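Local coordinates for cytoplasmic export protein 1 (Saccharomyces cerevisiae, PDB 3VWA) that serves tRNA export from the nucleus, probably collecting tRNAs from export receptors at the nuclear pore and passing aminoacylated tRNAs to the translation machinery, at residues E89-D97 and K133-W144; T119-T130 and L146-K155. All coordinates share one frame; numbering follows the deposited sequence.

Contact 1 of 2, residues E89-D97 and K133-W144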
loop_
_atom_site.group_PDB
_atom_site.type_symbol
_atom_site.label_atom_id
_atom_site.label_comp_id
_atom_site.label_asym_id
_atom_site.label_seq_id
_atom_site.Cartn_x
_atom_site.Cartn_y
_atom_site.Cartn_z
ATOM N N GLU A 89 -13.389 -7.528 -16.652
ATOM C CA GLU A 89 -12.228 -7.403 -15.740
ATOM C C GLU A 89 -12.742 -7.100 -14.298
ATOM O O GLU A 89 -13.841 -6.621 -14.087
ATOM C CB GLU A 89 -11.198 -6.349 -16.193
ATOM C CG GLU A 89 -10.990 -6.185 -17.694
ATOM C CD GLU A 89 -9.509 -6.222 -18.139
ATOM O OE1 GLU A 89 -8.851 -5.159 -18.303
ATOM O OE2 GLU A 89 -8.996 -7.343 -18.350
ATOM N N ARG A 90 -11.955 -7.450 -13.308
ATOM C CA ARG A 90 -12.368 -7.217 -11.966
ATOM C C ARG A 90 -12.589 -5.715 -11.808
ATOM O O ARG A 90 -11.682 -4.911 -12.046
ATOM C CB ARG A 90 -11.295 -7.672 -10.994
ATOM C CG ARG A 90 -11.730 -7.530 -9.539
ATOM C CD ARG A 90 -13.001 -8.321 -9.216
ATOM N NE ARG A 90 -12.757 -9.754 -9.034
ATOM C CZ ARG A 90 -12.248 -10.294 -7.927
ATOM N NH1 ARG A 90 -12.047 -11.612 -7.865
ATOM N NH2 ARG A 90 -11.931 -9.518 -6.875
ATOM N N VAL A 91 -13.796 -5.354 -11.433
ATOM C CA VAL A 91 -14.096 -3.987 -11.085
ATOM C C VAL A 91 -14.653 -3.919 -9.662
ATOM O O VAL A 91 -15.046 -4.947 -9.089
ATOM C CB VAL A 91 -15.098 -3.341 -12.041
ATOM C CG1 VAL A 91 -14.436 -3.013 -13.366
ATOM C CG2 VAL A 91 -16.362 -4.216 -12.189
ATOM N N VAL A 92 -14.685 -2.693 -9.134
ATOM C CA VAL A 92 -15.138 -2.363 -7.783
ATOM C C VAL A 92 -16.219 -1.302 -7.949
ATOM O O VAL A 92 -16.040 -0.324 -8.682
ATOM C CB VAL A 92 -13.962 -1.882 -6.876
ATOM C CG1 VAL A 92 -14.467 -1.368 -5.524
ATOM C CG2 VAL A 92 -13.029 -3.057 -6.597
ATOM N N PRO A 93 -17.392 -1.524 -7.366
ATOM C CA PRO A 93 -18.368 -0.444 -7.518
ATOM C C PRO A 93 -17.968 0.793 -6.696
ATOM O O PRO A 93 -17.439 0.665 -5.629
ATOM C CB PRO A 93 -19.665 -1.053 -7.003
ATOM C CG PRO A 93 -19.240 -2.163 -6.081
ATOM C CD PRO A 93 -17.870 -2.626 -6.519
ATOM N N PHE A 94 -18.172 1.967 -7.238
ATOM C CA PHE A 94 -17.806 3.179 -6.584
ATOM C C PHE A 94 -18.340 3.196 -5.153
ATOM O O PHE A 94 -19.508 2.912 -4.931
ATOM C CB PHE A 94 -18.342 4.338 -7.399
ATOM C CG PHE A 94 -17.825 5.644 -6.956
ATOM C CD1 PHE A 94 -16.751 6.221 -7.595
ATOM C CD2 PHE A 94 -18.437 6.325 -5.897
ATOM C CE1 PHE A 94 -16.272 7.454 -7.176
ATOM C CE2 PHE A 94 -17.983 7.539 -5.513
ATOM C CZ PHE A 94 -16.882 8.103 -6.142
ATOM N N PRO A 95 -17.467 3.486 -4.178
ATOM C CA PRO A 95 -17.859 3.492 -2.742
ATOM C C PRO A 95 -18.553 4.784 -2.371
ATOM O O PRO A 95 -17.936 5.734 -1.857
ATOM C CB PRO A 95 -16.530 3.322 -2.006
ATOM C CG PRO A 95 -15.496 3.806 -2.959
ATOM C CD PRO A 95 -16.013 3.555 -4.352
ATOM N N TRP A 96 -19.831 4.840 -2.686
ATOM C CA TRP A 96 -20.627 6.043 -2.351
ATOM C C TRP A 96 -20.679 6.248 -0.875
ATOM O O TRP A 96 -20.613 7.374 -0.422
ATOM C CB TRP A 96 -22.018 5.971 -2.950
ATOM C CG TRP A 96 -21.997 6.070 -4.446
ATOM C CD1 TRP A 96 -22.108 5.031 -5.373
ATOM C CD2 TRP A 96 -21.847 7.297 -5.261
ATOM N NE1 TRP A 96 -22.055 5.523 -6.670
ATOM C CE2 TRP A 96 -21.879 6.863 -6.670
ATOM C CE3 TRP A 96 -21.684 8.655 -4.973
ATOM C CZ2 TRP A 96 -21.758 7.758 -7.709
ATOM C CZ3 TRP A 96 -21.555 9.544 -6.032
ATOM C CH2 TRP A 96 -21.595 9.113 -7.368
ATOM N N ASP A 97 -20.749 5.153 -0.112
ATOM C CA ASP A 97 -20.687 5.208 1.367
ATOM C C ASP A 97 -19.395 5.817 1.878
ATOM O O ASP A 97 -19.227 5.978 3.093
ATOM C CB ASP A 97 -20.852 3.814 2.003
ATOM C CG ASP A 97 -22.091 3.085 1.508
ATOM O OD1 ASP A 97 -22.141 1.832 1.648
ATOM O OD2 ASP A 97 -23.015 3.753 0.976
ATOM N N LYS A 133 -25.670 6.693 -10.208
ATOM C CA LYS A 133 -24.648 6.331 -9.276
ATOM C C LYS A 133 -24.241 4.878 -9.499
ATOM O O LYS A 133 -23.077 4.498 -9.310
ATOM C CB LYS A 133 -25.106 6.623 -7.864
ATOM C CG LYS A 133 -25.237 8.130 -7.610
ATOM C CD LYS A 133 -25.746 8.391 -6.200
ATOM C CE LYS A 133 -26.918 9.354 -6.213
ATOM N NZ LYS A 133 -27.820 9.091 -5.049
ATOM N N ASP A 134 -25.206 4.103 -9.977
ATOM C CA ASP A 134 -25.012 2.705 -10.226
ATOM C C ASP A 134 -24.171 2.474 -11.482
ATOM O O ASP A 134 -23.721 1.356 -11.726
ATOM C CB ASP A 134 -26.387 2.016 -10.356
ATOM C CG ASP A 134 -27.012 1.732 -9.008
ATOM O OD1 ASP A 134 -26.262 1.661 -8.024
ATOM O OD2 ASP A 134 -28.245 1.582 -8.923
ATOM N N SER A 135 -23.996 3.502 -12.302
ATOM C CA SER A 135 -23.144 3.324 -13.452
ATOM C C SER A 135 -21.675 3.128 -13.102
ATOM O O SER A 135 -20.923 2.653 -13.943
ATOM C CB SER A 135 -23.229 4.529 -14.349
ATOM O OG SER A 135 -24.532 4.678 -14.826
ATOM N N VAL A 136 -21.239 3.542 -11.902
ATOM C CA VAL A 136 -19.806 3.837 -11.756
ATOM C C VAL A 136 -18.992 2.762 -11.074
ATOM O O VAL A 136 -19.284 2.371 -9.929
ATOM C CB VAL A 136 -19.522 5.207 -11.089
ATOM C CG1 VAL A 136 -18.007 5.484 -11.117
ATOM C CG2 VAL A 136 -20.316 6.325 -11.789
ATOM N N PHE A 137 -17.945 2.313 -11.780
ATOM C CA PHE A 137 -17.036 1.336 -11.196
ATOM C C PHE A 137 -15.612 1.805 -11.323
ATOM O O PHE A 137 -15.308 2.685 -12.131
ATOM C CB PHE A 137 -17.198 -0.044 -11.872
ATOM C CG PHE A 137 -18.497 -0.712 -11.547
ATOM C CD1 PHE A 137 -19.692 -0.288 -12.142
ATOM C CD2 PHE A 137 -18.541 -1.739 -10.631
ATOM C CE1 PHE A 137 -20.907 -0.875 -11.811
ATOM C CE2 PHE A 137 -19.746 -2.374 -10.320
ATOM C CZ PHE A 137 -20.916 -1.941 -10.903
ATOM N N ILE A 138 -14.752 1.193 -10.530
ATOM C CA ILE A 138 -13.293 1.423 -10.578
ATOM C C ILE A 138 -12.571 0.172 -11.071
ATOM O O ILE A 138 -12.798 -0.909 -10.532
ATOM C CB ILE A 138 -12.785 1.649 -9.166
ATOM C CG1 ILE A 138 -13.741 2.636 -8.478
ATOM C CG2 ILE A 138 -11.346 2.175 -9.228
ATOM C CD1 ILE A 138 -13.691 2.575 -6.976
ATOM N N ASN A 139 -11.645 0.314 -12.009
ATOM C CA ASN A 139 -10.875 -0.877 -12.375
ATOM C C ASN A 139 -9.739 -1.102 -11.398
ATOM O O ASN A 139 -9.658 -0.341 -10.415
ATOM C CB ASN A 139 -10.400 -0.844 -13.844
ATOM C CG ASN A 139 -9.579 0.386 -14.183
ATOM O OD1 ASN A 139 -8.840 0.927 -13.354
ATOM N ND2 ASN A 139 -9.663 0.797 -15.434
ATOM N N ILE A 140 -8.841 -2.086 -11.656
ATOM C CA ILE A 140 -7.700 -2.308 -10.736
ATOM C C ILE A 140 -6.712 -1.130 -10.686
ATOM O O ILE A 140 -5.971 -1.023 -9.746
ATOM C CB ILE A 140 -6.865 -3.614 -10.977
ATOM C CG1 ILE A 140 -6.841 -3.997 -12.450
ATOM C CG2 ILE A 140 -7.421 -4.766 -10.129
ATOM C CD1 ILE A 140 -5.854 -3.242 -13.301
ATOM N N LYS A 141 -6.681 -0.295 -11.719
ATOM C CA LYS A 141 -5.758 0.836 -11.755
ATOM C C LYS A 141 -6.414 2.107 -11.237
ATOM O O LYS A 141 -5.914 3.210 -11.437
ATOM C CB LYS A 141 -5.273 1.007 -13.169
ATOM C CG LYS A 141 -4.282 -0.090 -13.584
ATOM C CD LYS A 141 -3.463 0.359 -14.791
ATOM C CE LYS A 141 -2.337 -0.631 -15.097
ATOM N NZ LYS A 141 -2.110 -0.849 -16.559
ATOM N N GLY A 142 -7.570 1.966 -10.591
ATOM C CA GLY A 142 -8.165 3.096 -9.858
ATOM C C GLY A 142 -8.908 4.059 -10.772
ATOM O O GLY A 142 -9.376 5.106 -10.321
ATOM N N GLU A 143 -9.042 3.687 -12.044
ATOM C CA GLU A 143 -9.637 4.551 -13.037
ATOM C C GLU A 143 -11.131 4.262 -13.053
ATOM O O GLU A 143 -11.580 3.104 -12.892
ATOM C CB GLU A 143 -9.074 4.286 -14.466
ATOM C CG GLU A 143 -7.583 4.534 -14.718
ATOM C CD GLU A 143 -7.122 3.940 -16.082
ATOM O OE1 GLU A 143 -7.339 2.727 -16.292
ATOM O OE2 GLU A 143 -6.604 4.660 -16.967
ATOM N N TRP A 144 -11.886 5.302 -13.352
ATOM C CA TRP A 144 -13.348 5.215 -13.253
ATOM C C TRP A 144 -13.836 4.703 -14.549
ATOM O O TRP A 144 -13.559 5.322 -15.567
ATOM C CB TRP A 144 -13.955 6.608 -12.979
ATOM C CG TRP A 144 -13.631 7.108 -11.588
ATOM C CD1 TRP A 144 -12.676 6.599 -10.705
ATOM C CD2 TRP A 144 -14.244 8.233 -10.889
ATOM N NE1 TRP A 144 -12.680 7.282 -9.543
ATOM C CE2 TRP A 144 -13.602 8.289 -9.577
ATOM C CE3 TRP A 144 -15.249 9.171 -11.207
ATOM C CZ2 TRP A 144 -13.933 9.279 -8.624
ATOM C CZ3 TRP A 144 -15.571 10.179 -10.251
ATOM C CH2 TRP A 144 -14.923 10.216 -8.987
HETATM O O HOH W 1 -9.803 -4.200 -13.685
#
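V92 and I138 form the hydrogen-bonded antiparallel pair: I138 N reaches V92 O over 2.7 Å at a nearly straight 166°, and V92 N returns a bond of 2.9 Å to I138 O. A third backbone bond runs from F94 N to V136 O (2.9 Å). Farther along, W96 NE1 donates to K133 O at 3.0 Å, approaching from above the carbonyl plane. At the other end, one water accepts a hydrogen bond from I140 N and donates one to R90 O. The W96 indole is held on both faces: K133 CG makes a CH-pi contact, 3.7 Å from the centroid of the six-membered ring, and F94 CD2 lies over the opposite face. A leucine in place of W96 would probably leave K133 O without its indole donor and F94 without the flat surface it rests on. F94 has CG anti to the backbone N (chi1 -170°), which runs its ring alongside V136 and presents its edge to the W144 face, a T-shaped pair with planes at 85° and CE1 3.3 Å from W144 CZ2. F137 CE2 meets P93 CB at 3.6 Å. Strand 92-93 is an outer strand of a three-stranded sheet, with 136-138 central and 144-146 beyond. Helix 186-198 packs on F94 and W96 through L194 and L198, while R90 NE hydrogen-bonds V40 O in strand 39-45, consistent with the hinge between the lobes of a kinase-like domain.

Contact 2 of 2, residues T119-T130 and L146-K155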
loop_
_atom_site.group_PDB
_atom_site.type_symbol
_atom_site.label_atom_id
_atom_site.label_comp_id
_atom_site.label_asym_id
_atom_site.label_seq_id
_atom_site.Cartn_x
_atom_site.Cartn_y
_atom_site.Cartn_z
ATOM N N THR A 119 -14.578 8.774 -21.700
ATOM C CA THR A 119 -15.402 7.657 -22.106
ATOM C C THR A 119 -16.685 8.084 -22.827
ATOM O O THR A 119 -17.013 7.522 -23.872
ATOM C CB THR A 119 -15.764 6.821 -20.924
ATOM O OG1 THR A 119 -14.543 6.476 -20.270
ATOM C CG2 THR A 119 -16.556 5.569 -21.399
ATOM N N LEU A 120 -17.366 9.082 -22.278
ATOM C CA LEU A 120 -18.553 9.670 -22.919
ATOM C C LEU A 120 -18.215 10.372 -24.245
ATOM O O LEU A 120 -19.087 10.549 -25.114
ATOM C CB LEU A 120 -19.250 10.640 -21.933
ATOM C CG LEU A 120 -19.803 9.939 -20.672
ATOM C CD1 LEU A 120 -20.107 10.896 -19.518
ATOM C CD2 LEU A 120 -21.017 9.055 -20.967
ATOM N N GLY A 121 -16.951 10.742 -24.418
ATOM C CA GLY A 121 -16.463 11.219 -25.729
ATOM C C GLY A 121 -16.374 10.103 -26.783
ATOM O O GLY A 121 -16.686 10.320 -27.952
ATOM N N PHE A 122 -15.954 8.910 -26.372
ATOM C CA PHE A 122 -15.926 7.753 -27.277
ATOM C C PHE A 122 -17.351 7.288 -27.586
ATOM O O PHE A 122 -17.621 6.721 -28.641
ATOM C CB PHE A 122 -15.105 6.625 -26.689
ATOM C CG PHE A 122 -13.630 6.933 -26.594
ATOM C CD1 PHE A 122 -12.917 7.383 -27.708
ATOM C CD2 PHE A 122 -12.945 6.748 -25.409
ATOM C CE1 PHE A 122 -11.547 7.663 -27.626
ATOM C CE2 PHE A 122 -11.590 7.016 -25.320
ATOM C CZ PHE A 122 -10.883 7.480 -26.431
ATOM N N LEU A 123 -18.272 7.588 -26.679
ATOM C CA LEU A 123 -19.639 7.142 -26.824
ATOM C C LEU A 123 -20.532 8.093 -27.588
ATOM O O LEU A 123 -21.741 7.847 -27.698
ATOM C CB LEU A 123 -20.234 6.935 -25.436
ATOM C CG LEU A 123 -19.974 5.619 -24.714
ATOM C CD1 LEU A 123 -20.674 5.684 -23.361
ATOM C CD2 LEU A 123 -20.521 4.441 -25.514
ATOM N N LYS A 124 -19.975 9.180 -28.110
ATOM C CA LYS A 124 -20.811 10.318 -28.551
ATOM C C LYS A 124 -21.825 10.019 -29.666
ATOM O O LYS A 124 -22.876 10.664 -29.721
ATOM C CB LYS A 124 -19.954 11.539 -28.919
ATOM C CG LYS A 124 -19.124 11.369 -30.166
ATOM C CD LYS A 124 -18.435 12.693 -30.462
ATOM C CE LYS A 124 -17.149 12.496 -31.251
ATOM N NZ LYS A 124 -16.454 13.820 -31.326
ATOM N N ASN A 125 -21.493 9.059 -30.535
ATOM C CA ASN A 125 -22.403 8.505 -31.547
ATOM C C ASN A 125 -23.513 7.637 -30.953
ATOM O O ASN A 125 -24.465 7.277 -31.670
ATOM C CB ASN A 125 -21.629 7.625 -32.555
ATOM C CG ASN A 125 -20.599 8.405 -33.360
ATOM O OD1 ASN A 125 -20.744 9.600 -33.582
ATOM N ND2 ASN A 125 -19.545 7.726 -33.778
ATOM N N PHE A 126 -23.390 7.270 -29.675
ATOM C CA PHE A 126 -24.395 6.404 -29.038
ATOM C C PHE A 126 -25.193 7.210 -28.025
ATOM O O PHE A 126 -24.788 8.313 -27.654
ATOM C CB PHE A 126 -23.753 5.195 -28.343
ATOM C CG PHE A 126 -23.068 4.219 -29.281
ATOM C CD1 PHE A 126 -23.790 3.226 -29.925
ATOM C CD2 PHE A 126 -21.694 4.259 -29.485
ATOM C CE1 PHE A 126 -23.173 2.308 -30.760
ATOM C CE2 PHE A 126 -21.063 3.334 -30.325
ATOM C CZ PHE A 126 -21.808 2.355 -30.961
ATOM N N VAL A 127 -26.362 6.693 -27.638
ATOM C CA VAL A 127 -27.068 7.176 -26.450
ATOM C C VAL A 127 -26.806 6.149 -25.377
ATOM O O VAL A 127 -26.797 4.934 -25.663
ATOM C CB VAL A 127 -28.598 7.242 -26.620
ATOM C CG1 VAL A 127 -29.235 8.051 -25.472
ATOM C CG2 VAL A 127 -28.963 7.849 -27.954
ATOM N N LEU A 128 -26.603 6.621 -24.152
ATOM C CA LEU A 128 -26.299 5.709 -23.050
ATOM C C LEU A 128 -27.557 5.567 -22.260
ATOM O O LEU A 128 -28.057 4.465 -22.107
ATOM C CB LEU A 128 -25.142 6.216 -22.174
ATOM C CG LEU A 128 -24.246 5.220 -21.394
ATOM C CD1 LEU A 128 -23.634 5.823 -20.139
ATOM C CD2 LEU A 128 -24.881 3.850 -21.084
ATOM N N GLY A 129 -28.048 6.694 -21.742
ATOM C CA GLY A 129 -29.372 6.789 -21.188
ATOM C C GLY A 129 -29.545 6.375 -19.756
ATOM O O GLY A 129 -30.571 6.712 -19.120
ATOM N N THR A 130 -28.541 5.672 -19.229
ATOM C CA THR A 130 -28.621 5.024 -17.916
ATOM C C THR A 130 -27.663 5.641 -16.856
ATOM O O THR A 130 -27.476 5.052 -15.783
ATOM C CB THR A 130 -28.228 3.543 -18.056
ATOM O OG1 THR A 130 -26.842 3.499 -18.464
ATOM C CG2 THR A 130 -29.200 2.739 -19.095
ATOM N N LEU A 146 -17.436 2.559 -16.697
ATOM C CA LEU A 146 -18.887 2.650 -16.784
ATOM C C LEU A 146 -19.540 1.321 -17.096
ATOM O O LEU A 146 -19.049 0.517 -17.886
ATOM C CB LEU A 146 -19.323 3.676 -17.840
ATOM C CG LEU A 146 -19.232 5.144 -17.393
ATOM C CD1 LEU A 146 -19.477 6.123 -18.554
ATOM C CD2 LEU A 146 -20.168 5.418 -16.203
ATOM N N PHE A 147 -20.642 1.100 -16.415
ATOM C CA PHE A 147 -21.422 -0.066 -16.638
ATOM C C PHE A 147 -22.865 0.315 -16.969
ATOM O O PHE A 147 -23.329 1.409 -16.627
ATOM C CB PHE A 147 -21.400 -0.940 -15.406
ATOM C CG PHE A 147 -22.300 -2.113 -15.507
ATOM C CD1 PHE A 147 -21.924 -3.228 -16.280
ATOM C CD2 PHE A 147 -23.561 -2.101 -14.872
ATOM C CE1 PHE A 147 -22.765 -4.337 -16.391
ATOM C CE2 PHE A 147 -24.407 -3.207 -14.985
ATOM C CZ PHE A 147 -24.007 -4.317 -15.754
ATOM N N GLY A 148 -23.586 -0.599 -17.614
ATOM C CA GLY A 148 -25.030 -0.413 -17.769
ATOM C C GLY A 148 -25.457 0.034 -19.141
ATOM O O GLY A 148 -25.764 1.216 -19.398
ATOM N N LEU A 149 -25.600 -0.960 -19.993
ATOM C CA LEU A 149 -25.736 -0.756 -21.409
ATOM C C LEU A 149 -27.184 -1.136 -21.831
ATOM O O LEU A 149 -27.500 -1.266 -23.026
ATOM C CB LEU A 149 -24.664 -1.649 -22.032
ATOM C CG LEU A 149 -23.403 -1.055 -22.694
ATOM C CD1 LEU A 149 -23.044 0.400 -22.331
ATOM C CD2 LEU A 149 -22.219 -2.007 -22.545
ATOM N N GLU A 150 -28.072 -1.260 -20.839
ATOM C CA GLU A 150 -29.489 -1.656 -21.071
ATOM C C GLU A 150 -30.224 -0.866 -22.156
ATOM O O GLU A 150 -30.985 -1.433 -22.954
ATOM C CB GLU A 150 -30.315 -1.584 -19.784
ATOM C CG GLU A 150 -29.829 -2.514 -18.685
ATOM C CD GLU A 150 -28.665 -1.965 -17.882
ATOM O OE1 GLU A 150 -28.231 -0.828 -18.128
ATOM O OE2 GLU A 150 -28.186 -2.672 -16.972
ATOM N N LEU A 151 -29.999 0.442 -22.179
ATOM C CA LEU A 151 -30.718 1.331 -23.084
ATOM C C LEU A 151 -29.851 1.731 -24.282
ATOM O O LEU A 151 -30.295 2.413 -25.180
ATOM C CB LEU A 151 -31.148 2.585 -22.303
ATOM C CG LEU A 151 -32.285 2.420 -21.286
ATOM C CD1 LEU A 151 -32.667 3.799 -20.762
ATOM C CD2 LEU A 151 -33.501 1.778 -21.931
ATOM N N CYS A 152 -28.598 1.314 -24.272
ATOM C CA CYS A 152 -27.627 1.824 -25.213
ATOM C C CYS A 152 -27.964 1.470 -26.661
ATOM O O CYS A 152 -28.197 0.296 -27.012
ATOM C CB CYS A 152 -26.255 1.260 -24.872
ATOM S SG CYS A 152 -24.973 1.879 -25.967
ATOM N N SER A 153 -27.963 2.492 -27.493
ATOM C CA SER A 153 -28.154 2.346 -28.948
ATOM C C SER A 153 -27.439 3.483 -29.728
ATOM O O SER A 153 -27.090 4.547 -29.173
ATOM C CB SER A 153 -29.657 2.297 -29.311
ATOM O OG SER A 153 -30.482 2.813 -28.257
ATOM N N SER A 154 -27.218 3.227 -31.011
ATOM C CA SER A 154 -26.624 4.177 -31.929
ATOM C C SER A 154 -27.587 5.316 -32.244
ATOM O O SER A 154 -28.804 5.139 -32.282
ATOM C CB SER A 154 -26.229 3.454 -33.218
ATOM O OG SER A 154 -25.521 4.328 -34.093
ATOM N N LYS A 155 -27.060 6.508 -32.455
ATOM C CA LYS A 155 -27.954 7.611 -32.735
ATOM C C LYS A 155 -28.436 7.559 -34.188
ATOM O O LYS A 155 -29.532 8.043 -34.499
ATOM C CB LYS A 155 -27.291 8.935 -32.360
ATOM C CG LYS A 155 -27.097 9.073 -30.849
ATOM C CD LYS A 155 -26.140 10.184 -30.495
ATOM C CE LYS A 155 -26.785 11.148 -29.517
ATOM N NZ LYS A 155 -26.631 12.537 -30.048
HETATM O O HOH W 2 -24.833 6.917 -34.706
HETATM O O HOH W 3 -27.733 1.983 -21.683
HETATM O O HOH W 4 -24.737 3.879 -17.161
#
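The F126 ring meets S153 and S154 at its edge: S153 O and S154 N lie near the ring plane, with CD1 3.6 Å from S154 N. C152 SG comes at a slant, 42° off the ring normal and 5.1 Å from the centroid, a sulfur-aromatic contact. The two backbones pair as short antiparallel strands. V127 N donates to S153 O at 2.7 Å, nearly along the C=O axis, and S153 N answers to V127 O at a longer 3.3 Å; K155 N extends the pairing to N125 O (2.8 Å). The K155 side chain crosses that of V127 at about a right angle, CG to CG2 3.7 Å.

At the other end T130 OG1 donates to G148 O over 2.7 Å. Its chi1 of 64° sets the hydroxyl between the backbone N and carbonyl carbon and turns CG2 toward L151. Two waters complete this joint: one donates to T130 OG1 and F147 O, the other to L128 O and G148 O while accepting from L151 N. L128 CD2 presses on G148 O at 3.2 Å. D187 of helix 186-198 binds the amides of L128 and G129, as the matching aspartate of protein kinases probably does at their catalytic loop.

By their place in the fold, T130 and L146 probably stand where active kinases carry the aspartates of the HRD and DFG motifs, and G148 at the DFG glycine. T130 instead bonds through a neutral hydroxyl to the carbonyl of G148, consistent with a kinase-like domain that has kept the scaffold without those acids.

How the contacts relate
Both contacts belong to the kinase-like part of the chain, and their centres lie about 17 Å apart. Contact 1 is only partly buried, with exposed residues such as V92 and K133 among those that touch; contact 2 is mostly buried. Their segments alternate along the sequence and join directly: S135 O and F147 N, 2.9 Å apart, probably form a hydrogen bond, and F137 CE1 packs on F147 CB at 3.6 Å. Helix 186-198 touches both. Each pairs short antiparallel strands, but contact 1 adds ring-on-ring packing and an indole donor near the probable hinge, whereas contact 2 has one ring beside a cysteine sulfur and relies more on aliphatic groups, a hydroxyl and bridging waters.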